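Local coordinates for Serine/threonine-protein kinase Tel1 (Chaetomium thermophilum, PDB 6SKY) that probably uses ATP to phosphorylate protein serines and threonines that precede glutamine, activating checkpoint signalling after DNA damage, at residues A[2010-2015]-A[2034-2039]; A[2061-2066]-A[2085-2090]. All coordinates share one frame; numbering follows the deposited sequence.

Contact 1. Residues A[2010-2015]-A[2034-2039]; sequences SLDATF and SWAVTV
Phe2015 N donates to Leu2011 O at 3.0 Å, a main-chain bond within the first turn of helix 2011-2021, and both residues meet Val2037 on the start of helix 2035-2047. The pair illustrates how two helix beginnings pack in an alpha solenoid, here in the FAT region: their axes approach to 8.4 Å and run in roughly the same direction, 29° apart. Val2037 holds the hydrophobic side together. Its CG2 sits over one face of the Phe2015 ring in a CH-pi contact, 4.1 Å from the centroid and displaced toward the CD2 rim. The same methyl also touches Leu2011 CG. At the root of the ring, Phe2015 CB meets Ala2036 CB at 4.0 Å, while Pro2029 and Tyr2040, the latter edge-to-face, add to the surroundings of the phenylalanine. The other flank is polar. Ser2034 is the N-cap of helix 2035-2047, and the Asp2012 carboxylate lies next to it, although its modelled closeness to the serine hydroxyl is doubtful. Trp2035 CG stands between the backbone N and the carbonyl carbon (chi1 72°), which brings the indole up to that carboxylate; Asp2012 OD2 lies obliquely to the ring, 3.7 Å from Trp2035 NE1, without a hydrogen bond.

Contact 2. Residues A[2061-2066]-A[2085-2090]; sequences DGLKNT and GALAAL
Leu2063 pushes its CD2 methyl between two leucines of the facing helix, reaching Leu2090 CB at 3.6 Å and Leu2087 CD2 at 3.7 Å. Leu2063 and Leu2090 run past each other in opposite directions. This is the tight part of the contact. Gly2062 has no side chain, and its backbone lies close to Leu2090, whose CD1 is 3.8 Å from Gly2062 C. One turn on, Thr2066 offers its methyl and not its hydroxyl: with CG2 anti to the backbone N, that carbon meets Leu2087 CG at 3.6 Å. Thr2066 OG1 instead turns back to Gly2062 O, at 2.9 Å. That carbonyl also accepts Thr2066 N; Gly2062 O is thus held by two donors, from opposite faces of its plane, the hydroxyl standing above that plane. The looser, partly exposed side carries Asp2061 and Asn2065, where Asn2065 ND2 gives Asp2061 OD1 only a weak bond. Lys2064 points away from 2085-2090 and touches Leu1630 of helix 1627-1644, and Leu2087 packs on Leu1637 of that same helix. With axes 9.9 Å apart and directions at 162°, the two segments form the antiparallel helix pair from which alpha solenoids such as the FAT domain are built.

Contacts 1 and 2 follow one another along the chain, with centres about 13 Å apart, and helix 2035-2047 joins them by packing against both helices of contact 2. Thr2038 is one junction: its CG2 lies 3.9 Å from each of Gly2062 CA, Thr2066 OG1 and Leu2090 CD1. A turn earlier, Trp2035 CB packs on Ala2086 CB at 3.7 Å. Helix 2124-2143 backs both contacts, since its Cys2133 touches Val2039 of contact 1 and Ala2089 of contact 2. The worked example thus shows two successive helix pairs joined where helix 2035-2047 of the first lies against both helices of the second, within the FAT region and away from the magnesium and nucleotide site of the kinase domain.

Contact 1. Residues A[2010-2015]-A[2034-2039]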
ATOM      1  N   SER A2010      12.368 -22.878 -19.120  1.00 32.51           N
ATOM      2  CA  SER A2010      11.490 -23.518 -20.088  1.00 32.51           C
ATOM      3  C   SER A2010      11.865 -23.093 -21.499  1.00 32.51           C
ATOM      4  O   SER A2010      12.880 -22.443 -21.710  1.00 32.51           O
ATOM      5  CB  SER A2010      10.030 -23.173 -19.794  1.00 32.51           C
ATOM      6  OG  SER A2010       9.142 -24.031 -20.488  1.00 32.51           O
ATOM      7  N   LEU A2011      11.033 -23.469 -22.466  1.00 29.98           N
ATOM      8  CA  LEU A2011      11.268 -23.092 -23.851  1.00 29.98           C
ATOM      9  C   LEU A2011      10.759 -21.682 -24.128  1.00 29.98           C
ATOM     10  O   LEU A2011      11.480 -20.844 -24.688  1.00 29.98           O
ATOM     11  CB  LEU A2011      10.589 -24.106 -24.767  1.00 29.98           C
ATOM     12  CG  LEU A2011      11.085 -24.270 -26.197  1.00 29.98           C
ATOM     13  CD1 LEU A2011      12.520 -24.725 -26.210  1.00 29.98           C
ATOM     14  CD2 LEU A2011      10.211 -25.264 -26.907  1.00 29.98           C
ATOM     15  N   ASP A2012       9.515 -21.408 -23.741  1.00 31.14           N
ATOM     16  CA  ASP A2012       8.992 -20.057 -23.865  1.00 31.14           C
ATOM     17  C   ASP A2012       9.862 -19.066 -23.116  1.00 31.14           C
ATOM     18  O   ASP A2012      10.155 -17.984 -23.628  1.00 31.14           O
ATOM     19  CB  ASP A2012       7.557 -19.995 -23.352  1.00 31.14           C
ATOM     20  CG  ASP A2012       6.545 -20.422 -24.391  1.00 31.14           C
ATOM     21  OD1 ASP A2012       6.959 -20.858 -25.481  1.00 31.14           O
ATOM     22  OD2 ASP A2012       5.332 -20.313 -24.123  1.00 31.14           O
ATOM     23  N   ALA A2013      10.293 -19.416 -21.906  1.00 26.18           N
ATOM     24  CA  ALA A2013      11.116 -18.502 -21.126  1.00 26.18           C
ATOM     25  C   ALA A2013      12.460 -18.268 -21.791  1.00 26.18           C
ATOM     26  O   ALA A2013      12.915 -17.125 -21.904  1.00 26.18           O
ATOM     27  CB  ALA A2013      11.305 -19.046 -19.716  1.00 26.18           C
ATOM     28  N   THR A2014      13.104 -19.340 -22.247  1.00 24.22           N
ATOM     29  CA  THR A2014      14.389 -19.214 -22.920  1.00 24.22           C
ATOM     30  C   THR A2014      14.308 -18.249 -24.089  1.00 24.22           C
ATOM     31  O   THR A2014      15.102 -17.309 -24.190  1.00 24.22           O
ATOM     32  CB  THR A2014      14.862 -20.580 -23.400  1.00 24.22           C
ATOM     33  OG1 THR A2014      14.924 -21.478 -22.291  1.00 24.22           O
ATOM     34  CG2 THR A2014      16.221 -20.472 -24.023  1.00 24.22           C
ATOM     35  N   PHE A2015      13.332 -18.446 -24.974  1.00 21.99           N
ATOM     36  CA  PHE A2015      13.330 -17.645 -26.190  1.00 21.99           C
ATOM     37  C   PHE A2015      12.699 -16.272 -26.011  1.00 21.99           C
ATOM     38  O   PHE A2015      13.098 -15.332 -26.707  1.00 21.99           O
ATOM     39  CB  PHE A2015      12.676 -18.442 -27.306  1.00 21.99           C
ATOM     40  CG  PHE A2015      13.516 -19.583 -27.753  1.00 21.99           C
ATOM     41  CD1 PHE A2015      14.450 -19.416 -28.740  1.00 21.99           C
ATOM     42  CD2 PHE A2015      13.427 -20.804 -27.137  1.00 21.99           C
ATOM     43  CE1 PHE A2015      15.245 -20.448 -29.124  1.00 21.99           C
ATOM     44  CE2 PHE A2015      14.223 -21.835 -27.523  1.00 21.99           C
ATOM     45  CZ  PHE A2015      15.131 -21.654 -28.513  1.00 21.99           C
ATOM     46  N   SER A2034       5.868 -23.772 -30.021  1.00 30.94           N
ATOM     47  CA  SER A2034       5.987 -22.612 -29.155  1.00 30.94           C
ATOM     48  C   SER A2034       5.923 -21.343 -29.989  1.00 30.94           C
ATOM     49  O   SER A2034       6.525 -21.265 -31.058  1.00 30.94           O
ATOM     50  CB  SER A2034       7.294 -22.669 -28.374  1.00 30.94           C
ATOM     51  OG  SER A2034       7.311 -21.713 -27.341  1.00 30.94           O
ATOM     52  N   TRP A2035       5.171 -20.355 -29.507  1.00 23.24           N
ATOM     53  CA  TRP A2035       5.090 -19.090 -30.224  1.00 23.24           C
ATOM     54  C   TRP A2035       6.376 -18.293 -30.082  1.00 23.24           C
ATOM     55  O   TRP A2035       6.762 -17.556 -31.000  1.00 23.24           O
ATOM     56  CB  TRP A2035       3.901 -18.280 -29.720  1.00 23.24           C
ATOM     57  CG  TRP A2035       4.104 -17.726 -28.371  1.00 23.24           C
ATOM     58  CD1 TRP A2035       3.819 -18.327 -27.193  1.00 23.24           C
ATOM     59  CD2 TRP A2035       4.655 -16.451 -28.049  1.00 23.24           C
ATOM     60  NE1 TRP A2035       4.156 -17.507 -26.153  1.00 23.24           N
ATOM     61  CE2 TRP A2035       4.673 -16.348 -26.656  1.00 23.24           C
ATOM     62  CE3 TRP A2035       5.139 -15.389 -28.807  1.00 23.24           C
ATOM     63  CZ2 TRP A2035       5.155 -15.229 -26.006  1.00 23.24           C
ATOM     64  CZ3 TRP A2035       5.610 -14.286 -28.163  1.00 23.24           C
ATOM     65  CH2 TRP A2035       5.616 -14.208 -26.778  1.00 23.24           C
ATOM     66  N   ALA A2036       7.055 -18.443 -28.944  1.00 22.77           N
ATOM     67  CA  ALA A2036       8.281 -17.705 -28.692  1.00 22.77           C
ATOM     68  C   ALA A2036       9.372 -18.116 -29.658  1.00 22.77           C
ATOM     69  O   ALA A2036      10.139 -17.274 -30.123  1.00 22.77           O
ATOM     70  CB  ALA A2036       8.721 -17.924 -27.253  1.00 22.77           C
ATOM     71  N   VAL A2037       9.428 -19.399 -30.005  1.00 24.64           N
ATOM     72  CA  VAL A2037      10.429 -19.880 -30.949  1.00 24.64           C
ATOM     73  C   VAL A2037      10.157 -19.344 -32.346  1.00 24.64           C
ATOM     74  O   VAL A2037      11.079 -18.959 -33.065  1.00 24.64           O
ATOM     75  CB  VAL A2037      10.474 -21.413 -30.926  1.00 24.64           C
ATOM     76  CG1 VAL A2037      11.544 -21.913 -31.836  1.00 24.64           C
ATOM     77  CG2 VAL A2037      10.716 -21.894 -29.526  1.00 24.64           C
ATOM     78  N   THR A2038       8.888 -19.300 -32.747  1.00 23.92           N
ATOM     79  CA  THR A2038       8.516 -18.762 -34.050  1.00 23.92           C
ATOM     80  C   THR A2038       8.924 -17.305 -34.180  1.00 23.92           C
ATOM     81  O   THR A2038       9.587 -16.901 -35.150  1.00 23.92           O
ATOM     82  CB  THR A2038       7.009 -18.904 -34.236  1.00 23.92           C
ATOM     83  OG1 THR A2038       6.655 -20.287 -34.255  1.00 23.92           O
ATOM     84  CG2 THR A2038       6.567 -18.267 -35.518  1.00 23.92           C
ATOM     85  N   VAL A2039       8.523 -16.496 -33.207  1.00 22.67           N
ATOM     86  CA  VAL A2039       8.840 -15.076 -33.236  1.00 22.67           C
ATOM     87  C   VAL A2039      10.349 -14.863 -33.163  1.00 22.67           C
ATOM     88  O   VAL A2039      10.910 -14.003 -33.859  1.00 22.67           O
ATOM     89  CB  VAL A2039       8.081 -14.378 -32.097  1.00 22.67           C
ATOM     90  CG1 VAL A2039       8.767 -13.143 -31.676  1.00 22.67           C
ATOM     91  CG2 VAL A2039       6.685 -14.067 -32.544  1.00 22.67           C
TER

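Contact 2. Residues A[2061-2066]-A[2085-2090]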
ATOM      1  N   ASP A2061       7.065 -18.361 -43.462  1.00 34.70           N
ATOM      2  CA  ASP A2061       7.118 -19.690 -42.871  1.00 34.70           C
ATOM      3  C   ASP A2061       6.566 -19.680 -41.452  1.00 34.70           C
ATOM      4  O   ASP A2061       5.884 -20.625 -41.035  1.00 34.70           O
ATOM      5  CB  ASP A2061       8.548 -20.211 -42.889  1.00 34.70           C
ATOM      6  CG  ASP A2061       8.631 -21.699 -42.610  1.00 34.70           C
ATOM      7  OD1 ASP A2061       7.579 -22.330 -42.367  1.00 34.70           O
ATOM      8  OD2 ASP A2061       9.753 -22.246 -42.638  1.00 34.70           O
ATOM      9  N   GLY A2062       6.835 -18.612 -40.700  1.00 28.57           N
ATOM     10  CA  GLY A2062       6.285 -18.511 -39.358  1.00 28.57           C
ATOM     11  C   GLY A2062       4.773 -18.438 -39.352  1.00 28.57           C
ATOM     12  O   GLY A2062       4.110 -19.115 -38.565  1.00 28.57           O
ATOM     13  N   LEU A2063       4.208 -17.611 -40.231  1.00 25.83           N
ATOM     14  CA  LEU A2063       2.752 -17.501 -40.324  1.00 25.83           C
ATOM     15  C   LEU A2063       2.118 -18.831 -40.699  1.00 25.83           C
ATOM     16  O   LEU A2063       1.107 -19.241 -40.114  1.00 25.83           O
ATOM     17  CB  LEU A2063       2.371 -16.432 -41.344  1.00 25.83           C
ATOM     18  CG  LEU A2063       2.715 -14.984 -41.023  1.00 25.83           C
ATOM     19  CD1 LEU A2063       2.527 -14.123 -42.234  1.00 25.83           C
ATOM     20  CD2 LEU A2063       1.857 -14.484 -39.899  1.00 25.83           C
ATOM     21  N   LYS A2064       2.703 -19.520 -41.674  1.00 31.87           N
ATOM     22  CA  LYS A2064       2.181 -20.806 -42.113  1.00 31.87           C
ATOM     23  C   LYS A2064       2.201 -21.831 -40.988  1.00 31.87           C
ATOM     24  O   LYS A2064       1.213 -22.535 -40.755  1.00 31.87           O
ATOM     25  CB  LYS A2064       3.007 -21.278 -43.298  1.00 31.87           C
ATOM     26  CG  LYS A2064       2.563 -22.530 -43.972  1.00 31.87           C
ATOM     27  CD  LYS A2064       3.651 -22.948 -44.926  1.00 31.87           C
ATOM     28  CE  LYS A2064       4.190 -21.748 -45.688  1.00 31.87           C
ATOM     29  NZ  LYS A2064       5.614 -21.910 -46.075  1.00 31.87           N
ATOM     30  N   ASN A2065       3.323 -21.933 -40.279  1.00 32.55           N
ATOM     31  CA  ASN A2065       3.416 -22.904 -39.197  1.00 32.55           C
ATOM     32  C   ASN A2065       2.462 -22.572 -38.060  1.00 32.55           C
ATOM     33  O   ASN A2065       1.874 -23.473 -37.453  1.00 32.55           O
ATOM     34  CB  ASN A2065       4.848 -22.971 -38.689  1.00 32.55           C
ATOM     35  CG  ASN A2065       5.820 -23.379 -39.762  1.00 32.55           C
ATOM     36  OD1 ASN A2065       5.565 -24.311 -40.519  1.00 32.55           O
ATOM     37  ND2 ASN A2065       6.940 -22.678 -39.843  1.00 32.55           N
ATOM     38  N   THR A2066       2.289 -21.285 -37.752  1.00 28.97           N
ATOM     39  CA  THR A2066       1.370 -20.915 -36.684  1.00 28.97           C
ATOM     40  C   THR A2066      -0.062 -21.281 -37.035  1.00 28.97           C
ATOM     41  O   THR A2066      -0.810 -21.769 -36.182  1.00 28.97           O
ATOM     42  CB  THR A2066       1.482 -19.428 -36.383  1.00 28.97           C
ATOM     43  OG1 THR A2066       2.817 -19.122 -35.989  1.00 28.97           O
ATOM     44  CG2 THR A2066       0.562 -19.062 -35.266  1.00 28.97           C
ATOM     45  N   GLY A2085      -1.602 -14.053 -30.863  1.00 18.94           N
ATOM     46  CA  GLY A2085      -0.699 -12.936 -30.674  1.00 18.94           C
ATOM     47  C   GLY A2085       0.598 -13.079 -31.436  1.00 18.94           C
ATOM     48  O   GLY A2085       1.169 -12.086 -31.881  1.00 18.94           O
ATOM     49  N   ALA A2086       1.091 -14.308 -31.586  1.00 18.54           N
ATOM     50  CA  ALA A2086       2.231 -14.546 -32.467  1.00 18.54           C
ATOM     51  C   ALA A2086       1.908 -14.160 -33.904  1.00 18.54           C
ATOM     52  O   ALA A2086       2.737 -13.564 -34.596  1.00 18.54           O
ATOM     53  CB  ALA A2086       2.652 -16.008 -32.396  1.00 18.54           C
ATOM     54  N   LEU A2087       0.714 -14.512 -34.374  1.00 17.86           N
ATOM     55  CA  LEU A2087       0.291 -14.082 -35.702  1.00 17.86           C
ATOM     56  C   LEU A2087       0.272 -12.566 -35.821  1.00 17.86           C
ATOM     57  O   LEU A2087       0.712 -12.011 -36.833  1.00 17.86           O
ATOM     58  CB  LEU A2087      -1.087 -14.644 -36.027  1.00 17.86           C
ATOM     59  CG  LEU A2087      -1.228 -16.104 -36.424  1.00 17.86           C
ATOM     60  CD1 LEU A2087      -2.674 -16.412 -36.616  1.00 17.86           C
ATOM     61  CD2 LEU A2087      -0.474 -16.358 -37.680  1.00 17.86           C
ATOM     62  N   ALA A2088      -0.242 -11.879 -34.801  1.00 18.58           N
ATOM     63  CA  ALA A2088      -0.296 -10.418 -34.841  1.00 18.58           C
ATOM     64  C   ALA A2088       1.097  -9.798 -34.857  1.00 18.58           C
ATOM     65  O   ALA A2088       1.347  -8.822 -35.575  1.00 18.58           O
ATOM     66  CB  ALA A2088      -1.100  -9.899 -33.659  1.00 18.58           C
ATOM     67  N   ALA A2089       2.020 -10.356 -34.075  1.00 19.73           N
ATOM     68  CA  ALA A2089       3.398  -9.876 -34.066  1.00 19.73           C
ATOM     69  C   ALA A2089       4.066 -10.057 -35.420  1.00 19.73           C
ATOM     70  O   ALA A2089       4.731  -9.144 -35.924  1.00 19.73           O
ATOM     71  CB  ALA A2089       4.186 -10.600 -32.982  1.00 19.73           C
ATOM     72  N   LEU A2090       3.927 -11.243 -36.016  1.00 19.61           N
ATOM     73  CA  LEU A2090       4.511 -11.473 -37.333  1.00 19.61           C
ATOM     74  C   LEU A2090       3.900 -10.562 -38.384  1.00 19.61           C
ATOM     75  O   LEU A2090       4.595 -10.125 -39.304  1.00 19.61           O
ATOM     76  CB  LEU A2090       4.345 -12.930 -37.739  1.00 19.61           C
ATOM     77  CG  LEU A2090       5.158 -13.967 -36.978  1.00 19.61           C
ATOM     78  CD1 LEU A2090       4.589 -15.328 -37.219  1.00 19.61           C
ATOM     79  CD2 LEU A2090       6.577 -13.931 -37.419  1.00 19.61           C
TER